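Local structure of topoisomerase I-like protein (Leishmania donovani, 2B9S) at residues Asp301-Gly304 with Cys305-Arg309; Arg353-Pro356 with Gly357-Ile360; Met281-Ile284 with Asp285-Leu289; Asn365-Gln368 with Leu369-Leu373. The protein probably relaxes supercoiled DNA, as the large subunit of a heterodimeric type IB topoisomerase, by cutting one strand, letting the helix swivel and resealing the break. All coordinates share one frame; numbering follows the deposited sequence.

In the fold
All four contacts lie within the catalytic core, and contact 1 touches each of the others. Its centre is about 12 Å from that of contact 2, which it joins through a probable hydrogen bond between Leu308 O and Ile360 N (3.0 Å). The two cysteine sulfurs of contact 1 pack on the other two contacts: Cys305 SG on Phe283 and Ile284 of contact 3, and Cys306 SG on the start of the helix in contact 4. Contacts 3 and 4, with centres about 14 Å apart, meet where Ile284 CD1 lies 3.8 Å from Leu369 CD2. The vanadate is about 9 Å from the Ala288 side chain, about 10 Å from Gly304 and about 13 Å from the Asn370 side chain; contact 2 is more peripheral.

Contact 1 of 4, residues Asp301-Gly304 with Cys305-Arg309; sequences DTVG and CCSLR. With nucleotides of chain C.
Gly304 is held at both ends by Ser307. Gly304 N donates to Ser307 OG at 3.1 Å (157°), and Ser307 N returns a bond to Gly304 O. With OG lodged between its own backbone N and carbonyl carbon (chi1 59°), the serine hydroxyl turns back over the chain that precedes it; it also bonds a water that donates to Thr302 O. Val303 packs against the residues after the bend. Its CB rests 3.4 Å from Ser307 OG, CG2 meets Leu308 CD2 at 3.9 Å with the two side chains nearly perpendicular, and CG1 lies beside NH1 of Arg309. That arginine, bent at chi3, brings its guanidinium end-on to Asp301: NH2 and NH1 both converge on OD1, at 3.0 and 3.1 Å, with the oxygen in the guanidinium plane and the carboxylate turned 51° from it. Arg309 NE forms a second salt bridge, to Glu311. On the DNA side, Thr302 OG1 donates to OP1 of DG15 of chain C at 2.9 Å and is bonded to Lys295. Two carboxylates thus fix the rotation of the guanidinium and probably offset its charge, while the same loop presents a hydroxyl to the DNA backbone.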
loop_
_atom_site.group_PDB
_atom_site.type_symbol
_atom_site.label_atom_id
_atom_site.label_comp_id
_atom_site.label_asym_id
_atom_site.label_seq_id
_atom_site.Cartn_x
_atom_site.Cartn_y
_atom_site.Cartn_z
ATOM N N ASP D 301 10.112 -6.594 -11.263
ATOM C CA ASP D 301 9.903 -8.038 -11.354
ATOM C C ASP D 301 9.787 -8.604 -9.926
ATOM O O ASP D 301 10.779 -8.760 -9.216
ATOM C CB ASP D 301 11.078 -8.631 -12.149
ATOM C CG ASP D 301 11.082 -10.142 -12.192
ATOM O OD1 ASP D 301 10.110 -10.790 -11.724
ATOM O OD2 ASP D 301 12.080 -10.679 -12.731
ATOM N N THR D 302 8.556 -8.822 -9.475
ATOM C CA THR D 302 8.329 -9.372 -8.145
ATOM C C THR D 302 7.251 -10.416 -8.259
ATOM O O THR D 302 6.492 -10.433 -9.225
ATOM C CB THR D 302 7.963 -8.318 -7.045
ATOM O OG1 THR D 302 6.670 -7.748 -7.306
ATOM C CG2 THR D 302 9.030 -7.251 -6.902
ATOM N N VAL D 303 7.218 -11.313 -7.290
ATOM C CA VAL D 303 6.353 -12.477 -7.386
ATOM C C VAL D 303 5.631 -12.733 -6.078
ATOM O O VAL D 303 6.032 -12.243 -5.020
ATOM C CB VAL D 303 7.154 -13.749 -7.830
ATOM C CG1 VAL D 303 7.839 -13.506 -9.197
ATOM C CG2 VAL D 303 8.189 -14.143 -6.766
ATOM N N GLY D 304 4.541 -13.472 -6.174
ATOM C CA GLY D 304 3.923 -14.100 -5.011
ATOM C C GLY D 304 3.669 -15.539 -5.407
ATOM O O GLY D 304 4.281 -16.051 -6.340
ATOM N N CYS D 305 2.736 -16.184 -4.728
ATOM C CA CYS D 305 2.564 -17.625 -4.864
ATOM C C CYS D 305 2.424 -18.132 -6.324
ATOM O O CYS D 305 3.280 -18.864 -6.808
ATOM C CB CYS D 305 1.402 -18.094 -3.987
ATOM S SG CYS D 305 1.304 -19.861 -3.962
ATOM N N CYS D 306 1.363 -17.709 -7.010
ATOM C CA CYS D 306 1.030 -18.191 -8.343
ATOM C C CYS D 306 2.062 -17.824 -9.415
ATOM O O CYS D 306 2.059 -18.422 -10.500
ATOM C CB CYS D 306 -0.370 -17.715 -8.764
ATOM S SG CYS D 306 -1.758 -18.294 -7.699
ATOM N N SER D 307 2.946 -16.871 -9.116
ATOM C CA SER D 307 3.964 -16.439 -10.086
ATOM C C SER D 307 5.420 -16.866 -9.744
ATOM O O SER D 307 6.381 -16.433 -10.395
ATOM C CB SER D 307 3.847 -14.926 -10.349
ATOM O OG SER D 307 4.005 -14.185 -9.161
ATOM N N LEU D 308 5.590 -17.712 -8.729
ATOM C CA LEU D 308 6.928 -18.241 -8.422
ATOM C C LEU D 308 7.511 -18.961 -9.638
ATOM O O LEU D 308 6.812 -19.661 -10.348
ATOM C CB LEU D 308 6.921 -19.172 -7.210
ATOM C CG LEU D 308 6.501 -18.584 -5.861
ATOM C CD1 LEU D 308 6.105 -19.710 -4.902
ATOM C CD2 LEU D 308 7.582 -17.646 -5.259
ATOM N N ARG D 309 8.801 -18.742 -9.872
ATOM C CA ARG D 309 9.517 -19.349 -10.986
ATOM C C ARG D 309 10.505 -20.387 -10.429
ATOM O O ARG D 309 10.822 -20.386 -9.229
ATOM C CB ARG D 309 10.248 -18.278 -11.809
ATOM C CG ARG D 309 9.318 -17.233 -12.468
ATOM C CD ARG D 309 10.069 -16.327 -13.420
ATOM N NE ARG D 309 10.944 -15.399 -12.712
ATOM C CZ ARG D 309 10.613 -14.153 -12.352
ATOM N NH1 ARG D 309 9.407 -13.665 -12.620
ATOM N NH2 ARG D 309 11.490 -13.402 -11.700
ATOM P P DG C 15 4.499 -5.145 -6.157
ATOM O OP1 DG C 15 5.889 -5.431 -5.799
ATOM O OP2 DG C 15 4.124 -4.884 -7.558
ATOM O "O5'" DG C 15 3.591 -6.321 -5.516
ATOM C "C5'" DG C 15 2.251 -6.549 -5.900
ATOM C "C4'" DG C 15 1.248 -6.430 -4.761
ATOM O "O4'" DG C 15 0.812 -5.047 -4.590
ATOM C "C3'" DG C 15 -0.035 -7.169 -5.086
ATOM O "O3'" DG C 15 0.137 -8.535 -4.731
ATOM C "C2'" DG C 15 -1.057 -6.468 -4.216
ATOM C "C1'" DG C 15 -0.570 -5.038 -4.241
ATOM N N9 DG C 15 -1.256 -4.016 -5.056
ATOM C C8 DG C 15 -0.725 -3.321 -6.123
ATOM N N7 DG C 15 -1.543 -2.450 -6.645
ATOM C C5 DG C 15 -2.659 -2.536 -5.829
ATOM C C6 DG C 15 -3.872 -1.824 -5.882
ATOM O O6 DG C 15 -4.179 -0.941 -6.660
ATOM N N1 DG C 15 -4.800 -2.235 -4.935
ATOM C C2 DG C 15 -4.560 -3.219 -4.010
ATOM N N2 DG C 15 -5.554 -3.462 -3.160
ATOM N N3 DG C 15 -3.434 -3.901 -3.922
ATOM C C4 DG C 15 -2.515 -3.503 -4.857
HETATM O O HOH W 1 3.979 -11.569 -9.813
#

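Contact 2 of 4, residues Arg353-Pro356 with Gly357-Ile360; sequences RKSP and GMDI
A type I beta turn, Ser355 to Met358, folds the loop between helix 341-351 and helix 366-373 back on itself. Its closing bond runs from Met358 N to Ser355 O at 3.2 Å, nearly straight at 163°. Pro356 and Gly357 occupy the two corner positions. The Met358 side chain then folds back over the first arm of the turn: SD comes 3.5 Å from Ser355 OG and accepts a weak bond from Ser355 N at 3.7 Å. A bend at its last torsion (chi3 66°) swings the methyl group onto the aliphatic chain of Lys354, CE to CG 3.8 Å, and the two side chains cross at about a right angle. Lys354 itself runs out extended beyond CG and carries its ammonium past the methionine to Asp359 O, a weak bond of 3.3 Å from NZ; the same nitrogen is hydrogen-bonded to Phe350 O near the end of helix 341-351. Backbone bonds join Pro356 to Glu311, and Met358 to Val310. Met358 and the lysine methylenes thus pack together beside an exposed Pro-Gly reverse turn, with proline in the second position, where type I turns readily accept it.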
loop_
_atom_site.group_PDB
_atom_site.type_symbol
_atom_site.label_atom_id
_atom_site.label_comp_id
_atom_site.label_asym_id
_atom_site.label_seq_id
_atom_site.Cartn_x
_atom_site.Cartn_y
_atom_site.Cartn_z
ATOM N N ARG D 353 12.485 -30.518 -15.658
ATOM C CA ARG D 353 13.342 -30.242 -16.810
ATOM C C ARG D 353 13.250 -28.776 -17.272
ATOM O O ARG D 353 13.617 -28.442 -18.392
ATOM C CB ARG D 353 13.068 -31.263 -17.961
ATOM N N LYS D 354 12.776 -27.917 -16.368
ATOM C CA LYS D 354 12.448 -26.532 -16.674
ATOM C C LYS D 354 13.643 -25.606 -16.457
ATOM O O LYS D 354 14.434 -25.810 -15.545
ATOM C CB LYS D 354 11.266 -26.080 -15.809
ATOM C CG LYS D 354 9.991 -26.738 -16.177
ATOM C CD LYS D 354 8.819 -26.028 -15.579
ATOM C CE LYS D 354 7.480 -26.642 -16.040
ATOM N NZ LYS D 354 6.472 -26.198 -15.037
ATOM N N SER D 355 13.776 -24.590 -17.300
ATOM C CA SER D 355 14.824 -23.606 -17.094
ATOM C C SER D 355 14.455 -22.636 -15.935
ATOM O O SER D 355 13.280 -22.570 -15.521
ATOM C CB SER D 355 15.173 -22.900 -18.411
ATOM O OG SER D 355 14.024 -22.373 -19.026
ATOM N N PRO D 356 15.456 -21.938 -15.363
ATOM C CA PRO D 356 15.209 -21.107 -14.145
ATOM C C PRO D 356 14.117 -20.022 -14.275
ATOM O O PRO D 356 13.377 -19.776 -13.314
ATOM C CB PRO D 356 16.582 -20.480 -13.859
ATOM C CG PRO D 356 17.588 -21.456 -14.517
ATOM C CD PRO D 356 16.872 -21.883 -15.784
ATOM N N GLY D 357 14.000 -19.413 -15.454
ATOM C CA GLY D 357 12.996 -18.391 -15.684
ATOM C C GLY D 357 11.572 -18.839 -15.977
ATOM O O GLY D 357 10.725 -18.008 -16.278
ATOM N N MET D 358 11.289 -20.135 -15.910
ATOM C CA MET D 358 9.944 -20.640 -16.190
ATOM C C MET D 358 9.104 -20.694 -14.911
ATOM O O MET D 358 9.665 -20.858 -13.806
ATOM C CB MET D 358 10.029 -22.021 -16.847
ATOM C CG MET D 358 10.444 -21.994 -18.348
ATOM S SD MET D 358 10.737 -23.637 -19.099
ATOM C CE MET D 358 9.110 -24.373 -19.049
ATOM N N ASP D 359 7.779 -20.536 -15.051
ATOM C CA ASP D 359 6.842 -20.616 -13.919
ATOM C C ASP D 359 6.722 -22.038 -13.394
ATOM O O ASP D 359 6.568 -22.972 -14.178
ATOM C CB ASP D 359 5.401 -20.228 -14.312
ATOM C CG ASP D 359 5.231 -18.766 -14.690
ATOM O OD1 ASP D 359 6.155 -17.949 -14.503
ATOM O OD2 ASP D 359 4.123 -18.450 -15.191
ATOM N N ILE D 360 6.695 -22.154 -12.067
ATOM C CA ILE D 360 6.377 -23.396 -11.354
ATOM C C ILE D 360 4.907 -23.785 -11.507
ATOM O O ILE D 360 4.589 -24.946 -11.803
ATOM C CB ILE D 360 6.669 -23.254 -9.846
ATOM C CG1 ILE D 360 8.146 -22.971 -9.610
ATOM C CG2 ILE D 360 6.218 -24.517 -9.091
ATOM C CD1 ILE D 360 8.463 -22.523 -8.206
#

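Contact 3 of 4, residues Met281-Ile284 with Asp285-Leu289; sequences MYFI and DRLAL
Tyr282 and Arg286, one helical turn apart near the C-terminal end of helix 272-287, meet through a CH-pi contact. Arg286 CG sits over one face of the tyrosine ring, 4.1 Å from its centroid and 29° off the normal. The ring reaches this place because Tyr282 CG is anti to its backbone N (chi1 172°), which leans the ring toward the following turn, within reach of Arg286 CG. The arginine chain then bends at chi2 and chi3, leaving its guanidinium tilted 48° from the ring. Phe283 presents its CE1 to the edge of the same ring, in plane, and its CD1 lies 4.3 Å from Leu287 CD1, which approaches the phenylalanine ring obliquely. Beyond the helix, Leu289 curls back so that its CD1 touches Phe283 CB at 4.1 Å; Phe323 packs edge-to-face with Phe283. Three i to i+4 backbone bonds run underneath. The Asp285 carboxylate leads away to a salt bridge with Arg260 and a hydrogen bond with Tyr263. Ala288, with positive phi, turns the chain out of the helix, and its carbonyl weakly bonds Arg386 of the vanadate pocket. At this exit Ala288 CA makes a CH...O contact of 3.1 Å with Ile284 O.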
loop_
_atom_site.group_PDB
_atom_site.type_symbol
_atom_site.label_atom_id
_atom_site.label_comp_id
_atom_site.label_asym_id
_atom_site.label_seq_id
_atom_site.Cartn_x
_atom_site.Cartn_y
_atom_site.Cartn_z
ATOM N N MET D 281 -2.358 -23.478 -2.669
ATOM C CA MET D 281 -3.150 -23.223 -1.470
ATOM C C MET D 281 -2.498 -23.744 -0.178
ATOM O O MET D 281 -2.662 -23.159 0.882
ATOM C CB MET D 281 -4.652 -23.545 -1.649
ATOM C CG MET D 281 -5.037 -24.929 -2.014
ATOM S SD MET D 281 -6.716 -24.954 -2.713
ATOM C CE MET D 281 -7.704 -25.200 -1.234
ATOM N N TYR D 282 -1.687 -24.790 -0.294
ATOM C CA TYR D 282 -0.823 -25.231 0.791
ATOM C C TYR D 282 0.191 -24.155 1.223
ATOM O O TYR D 282 0.400 -23.943 2.430
ATOM C CB TYR D 282 -0.092 -26.506 0.373
ATOM C CG TYR D 282 0.987 -26.964 1.331
ATOM C CD1 TYR D 282 0.667 -27.685 2.488
ATOM C CD2 TYR D 282 2.332 -26.694 1.071
ATOM C CE1 TYR D 282 1.657 -28.111 3.371
ATOM C CE2 TYR D 282 3.330 -27.109 1.943
ATOM C CZ TYR D 282 2.988 -27.828 3.095
ATOM O OH TYR D 282 3.979 -28.252 3.963
ATOM N N PHE D 283 0.845 -23.514 0.240
ATOM C CA PHE D 283 1.772 -22.412 0.503
ATOM C C PHE D 283 1.092 -21.198 1.119
ATOM O O PHE D 283 1.614 -20.626 2.057
ATOM C CB PHE D 283 2.520 -21.961 -0.761
ATOM C CG PHE D 283 3.589 -22.913 -1.221
ATOM C CD1 PHE D 283 4.057 -23.935 -0.395
ATOM C CD2 PHE D 283 4.155 -22.763 -2.478
ATOM C CE1 PHE D 283 5.037 -24.820 -0.825
ATOM C CE2 PHE D 283 5.150 -23.622 -2.914
ATOM C CZ PHE D 283 5.592 -24.661 -2.077
ATOM N N ILE D 284 -0.047 -20.798 0.561
ATOM C CA ILE D 284 -0.811 -19.633 1.027
ATOM C C ILE D 284 -1.334 -19.853 2.457
ATOM O O ILE D 284 -1.268 -18.946 3.307
ATOM C CB ILE D 284 -1.971 -19.297 0.049
ATOM C CG1 ILE D 284 -1.410 -18.798 -1.294
ATOM C CG2 ILE D 284 -2.945 -18.301 0.657
ATOM C CD1 ILE D 284 -2.433 -18.679 -2.409
ATOM N N ASP D 285 -1.828 -21.065 2.712
ATOM C CA ASP D 285 -2.249 -21.481 4.047
ATOM C C ASP D 285 -1.091 -21.523 5.050
ATOM O O ASP D 285 -1.130 -20.813 6.062
ATOM C CB ASP D 285 -2.955 -22.841 3.983
ATOM C CG ASP D 285 -3.304 -23.409 5.363
ATOM O OD1 ASP D 285 -3.226 -22.689 6.380
ATOM O OD2 ASP D 285 -3.664 -24.596 5.418
ATOM N N ARG D 286 -0.067 -22.338 4.773
ATOM C CA ARG D 286 0.944 -22.643 5.798
ATOM C C ARG D 286 2.000 -21.563 5.950
ATOM O O ARG D 286 2.510 -21.350 7.051
ATOM C CB ARG D 286 1.616 -24.018 5.575
ATOM C CG ARG D 286 0.696 -25.239 5.484
ATOM C CD ARG D 286 -0.560 -25.168 6.365
ATOM N NE ARG D 286 -0.311 -25.202 7.808
ATOM C CZ ARG D 286 -0.856 -26.078 8.660
ATOM N NH1 ARG D 286 -1.695 -27.025 8.240
ATOM N NH2 ARG D 286 -0.560 -26.003 9.949
ATOM N N LEU D 287 2.312 -20.885 4.844
ATOM C CA LEU D 287 3.369 -19.869 4.795
ATOM C C LEU D 287 2.869 -18.429 4.652
ATOM O O LEU D 287 3.684 -17.501 4.640
ATOM C CB LEU D 287 4.342 -20.164 3.637
ATOM C CG LEU D 287 5.157 -21.454 3.611
ATOM C CD1 LEU D 287 6.051 -21.417 2.412
ATOM C CD2 LEU D 287 5.966 -21.599 4.896
ATOM N N ALA D 288 1.554 -18.260 4.527
ATOM C CA ALA D 288 0.887 -16.959 4.300
ATOM C C ALA D 288 1.473 -16.117 3.148
ATOM O O ALA D 288 1.652 -14.912 3.293
ATOM C CB ALA D 288 0.777 -16.129 5.628
ATOM N N LEU D 289 1.777 -16.751 2.013
ATOM C CA LEU D 289 2.218 -16.000 0.825
ATOM C C LEU D 289 1.062 -15.195 0.223
ATOM O O LEU D 289 -0.117 -15.606 0.284
ATOM C CB LEU D 289 2.800 -16.934 -0.263
ATOM C CG LEU D 289 3.948 -17.905 0.072
ATOM C CD1 LEU D 289 4.587 -18.496 -1.219
ATOM C CD2 LEU D 289 5.012 -17.293 0.970
#

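Contact 4 of 4, residues Asn365-Gln368 with Leu369-Leu373; sequences NPTQ and LNDHL. With nucleotides of chain C.
A capping box in which glutamine makes the return bond opens helix 366-373, and its Asn365 also reaches across to Leu369 through the backbone. Gln368 N donates to Asn365 OD1 at 3.0 Å, from a direction tilted 21° off the amide plane. In exchange Asn365 N donates to Gln368 OE1 at 2.9 Å, this time in the carbonyl plane and on a lone pair. Asn365 places its amide over the helix start with CG between the backbone N and the carbonyl carbon (chi1 69°), whereas the glutamine chain stays extended beyond CG to reach back. Asn365 O takes Leu369 N at 3.2 Å as the first turn begins, and Pro366 O follows with Asn370 N at 2.8 Å; Thr367 O and Gln368 O accept from Asp371 N and His372 N.

Thr367 and Asp371 run side by side, CG2 to OD2 3.9 Å, and Thr367 also packs on a thymine base. Asn370 faces the DNA strand of chain C: its ND2 donates to OP2 of DC17 of chain C at 2.9 Å, almost straight at 163°. Leu369 packs on Ala280 of helix 272-287, while His372 meets Phe376 edge-to-face. Because Asn370 OD1 accepts from Ala382 N, the amide is bonded at both ends, which would fix its flip, with the N-H side toward the DNA. The phosphate is therefore met by a neutral, oriented donor carried on a helix whose first turn is itself closed by side-chain amides.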
loop_
_atom_site.group_PDB
_atom_site.type_symbol
_atom_site.label_atom_id
_atom_site.label_comp_id
_atom_site.label_asym_id
_atom_site.label_seq_id
_atom_site.Cartn_x
_atom_site.Cartn_y
_atom_site.Cartn_z
ATOM N N ASN D 365 -3.622 -19.785 -12.285
ATOM C CA ASN D 365 -3.637 -18.330 -12.054
ATOM C C ASN D 365 -4.478 -17.937 -10.822
ATOM O O ASN D 365 -5.223 -18.763 -10.315
ATOM C CB ASN D 365 -4.032 -17.541 -13.330
ATOM C CG ASN D 365 -5.473 -17.746 -13.727
ATOM O OD1 ASN D 365 -6.384 -17.697 -12.885
ATOM N ND2 ASN D 365 -5.700 -17.971 -15.020
ATOM N N PRO D 366 -4.314 -16.697 -10.302
ATOM C CA PRO D 366 -5.063 -16.288 -9.097
ATOM C C PRO D 366 -6.590 -16.388 -9.212
ATOM O O PRO D 366 -7.250 -16.738 -8.243
ATOM C CB PRO D 366 -4.597 -14.840 -8.885
ATOM C CG PRO D 366 -3.192 -14.829 -9.475
ATOM C CD PRO D 366 -3.387 -15.625 -10.735
ATOM N N THR D 367 -7.131 -16.100 -10.392
ATOM C CA THR D 367 -8.568 -16.229 -10.678
ATOM C C THR D 367 -9.119 -17.639 -10.410
ATOM O O THR D 367 -10.174 -17.793 -9.807
ATOM C CB THR D 367 -8.856 -15.800 -12.134
ATOM O OG1 THR D 367 -8.915 -14.376 -12.187
ATOM C CG2 THR D 367 -10.169 -16.343 -12.632
ATOM N N GLN D 368 -8.400 -18.654 -10.879
ATOM C CA GLN D 368 -8.799 -20.050 -10.697
ATOM C C GLN D 368 -8.729 -20.431 -9.236
ATOM O O GLN D 368 -9.632 -21.081 -8.725
ATOM C CB GLN D 368 -7.900 -20.970 -11.506
ATOM C CG GLN D 368 -7.884 -20.657 -12.994
ATOM C CD GLN D 368 -6.905 -21.530 -13.731
ATOM O OE1 GLN D 368 -5.705 -21.495 -13.478
ATOM N NE2 GLN D 368 -7.415 -22.328 -14.645
ATOM N N LEU D 369 -7.657 -20.002 -8.567
ATOM C CA LEU D 369 -7.488 -20.245 -7.144
ATOM C C LEU D 369 -8.587 -19.590 -6.288
ATOM O O LEU D 369 -9.149 -20.239 -5.403
ATOM C CB LEU D 369 -6.091 -19.822 -6.692
ATOM C CG LEU D 369 -5.676 -20.321 -5.305
ATOM C CD1 LEU D 369 -4.324 -20.996 -5.367
ATOM C CD2 LEU D 369 -5.657 -19.190 -4.334
ATOM N N ASN D 370 -8.906 -18.328 -6.560
ATOM C CA ASN D 370 -9.922 -17.642 -5.786
ATOM C C ASN D 370 -11.339 -18.122 -6.075
ATOM O O ASN D 370 -12.193 -18.060 -5.193
ATOM C CB ASN D 370 -9.819 -16.119 -5.926
ATOM C CG ASN D 370 -8.669 -15.533 -5.130
ATOM O OD1 ASN D 370 -8.390 -15.968 -4.014
ATOM N ND2 ASN D 370 -8.014 -14.525 -5.686
ATOM N N ASP D 371 -11.590 -18.585 -7.303
ATOM C CA ASP D 371 -12.876 -19.200 -7.642
ATOM C C ASP D 371 -13.075 -20.528 -6.904
ATOM O O ASP D 371 -14.139 -20.762 -6.319
ATOM C CB ASP D 371 -13.044 -19.353 -9.158
ATOM C CG ASP D 371 -13.352 -18.020 -9.850
ATOM O OD1 ASP D 371 -13.607 -17.030 -9.142
ATOM O OD2 ASP D 371 -13.347 -17.947 -11.096
ATOM N N HIS D 372 -12.043 -21.367 -6.886
ATOM C CA HIS D 372 -12.106 -22.603 -6.117
ATOM C C HIS D 372 -12.420 -22.363 -4.631
ATOM O O HIS D 372 -13.228 -23.081 -4.047
ATOM C CB HIS D 372 -10.825 -23.423 -6.269
ATOM C CG HIS D 372 -10.877 -24.755 -5.585
ATOM N ND1 HIS D 372 -11.833 -25.706 -5.878
ATOM C CD2 HIS D 372 -10.083 -25.303 -4.631
ATOM C CE1 HIS D 372 -11.625 -26.780 -5.132
ATOM N NE2 HIS D 372 -10.572 -26.559 -4.365
ATOM N N LEU D 373 -11.784 -21.352 -4.043
ATOM C CA LEU D 373 -11.975 -20.977 -2.638
ATOM C C LEU D 373 -13.413 -20.562 -2.276
ATOM O O LEU D 373 -13.862 -20.818 -1.169
ATOM C CB LEU D 373 -10.980 -19.875 -2.230
ATOM C CG LEU D 373 -9.501 -20.217 -2.039
ATOM C CD1 LEU D 373 -8.681 -18.956 -1.698
ATOM C CD2 LEU D 373 -9.272 -21.327 -0.975
ATOM P P DC C 17 -6.799 -11.859 -3.265
ATOM O OP1 DC C 17 -7.292 -12.350 -1.955
ATOM O OP2 DC C 17 -6.159 -12.800 -4.179
ATOM O "O5'" DC C 17 -8.057 -11.239 -3.986
ATOM C "C5'" DC C 17 -8.956 -10.346 -3.354
ATOM C "C4'" DC C 17 -9.865 -9.851 -4.454
ATOM O "O4'" DC C 17 -9.143 -8.900 -5.275
ATOM C "C3'" DC C 17 -10.355 -10.929 -5.426
ATOM O "O3'" DC C 17 -11.740 -10.736 -5.580
ATOM C "C2'" DC C 17 -9.686 -10.579 -6.745
ATOM C "C1'" DC C 17 -9.601 -9.057 -6.617
ATOM N N1 DC C 17 -8.655 -8.393 -7.575
ATOM C C2 DC C 17 -8.965 -7.120 -8.056
ATOM O O2 DC C 17 -10.032 -6.575 -7.676
ATOM N N3 DC C 17 -8.103 -6.517 -8.925
ATOM C C4 DC C 17 -6.983 -7.142 -9.315
ATOM N N4 DC C 17 -6.209 -6.495 -10.188
ATOM C C5 DC C 17 -6.635 -8.445 -8.853
ATOM C C6 DC C 17 -7.484 -9.024 -7.983
#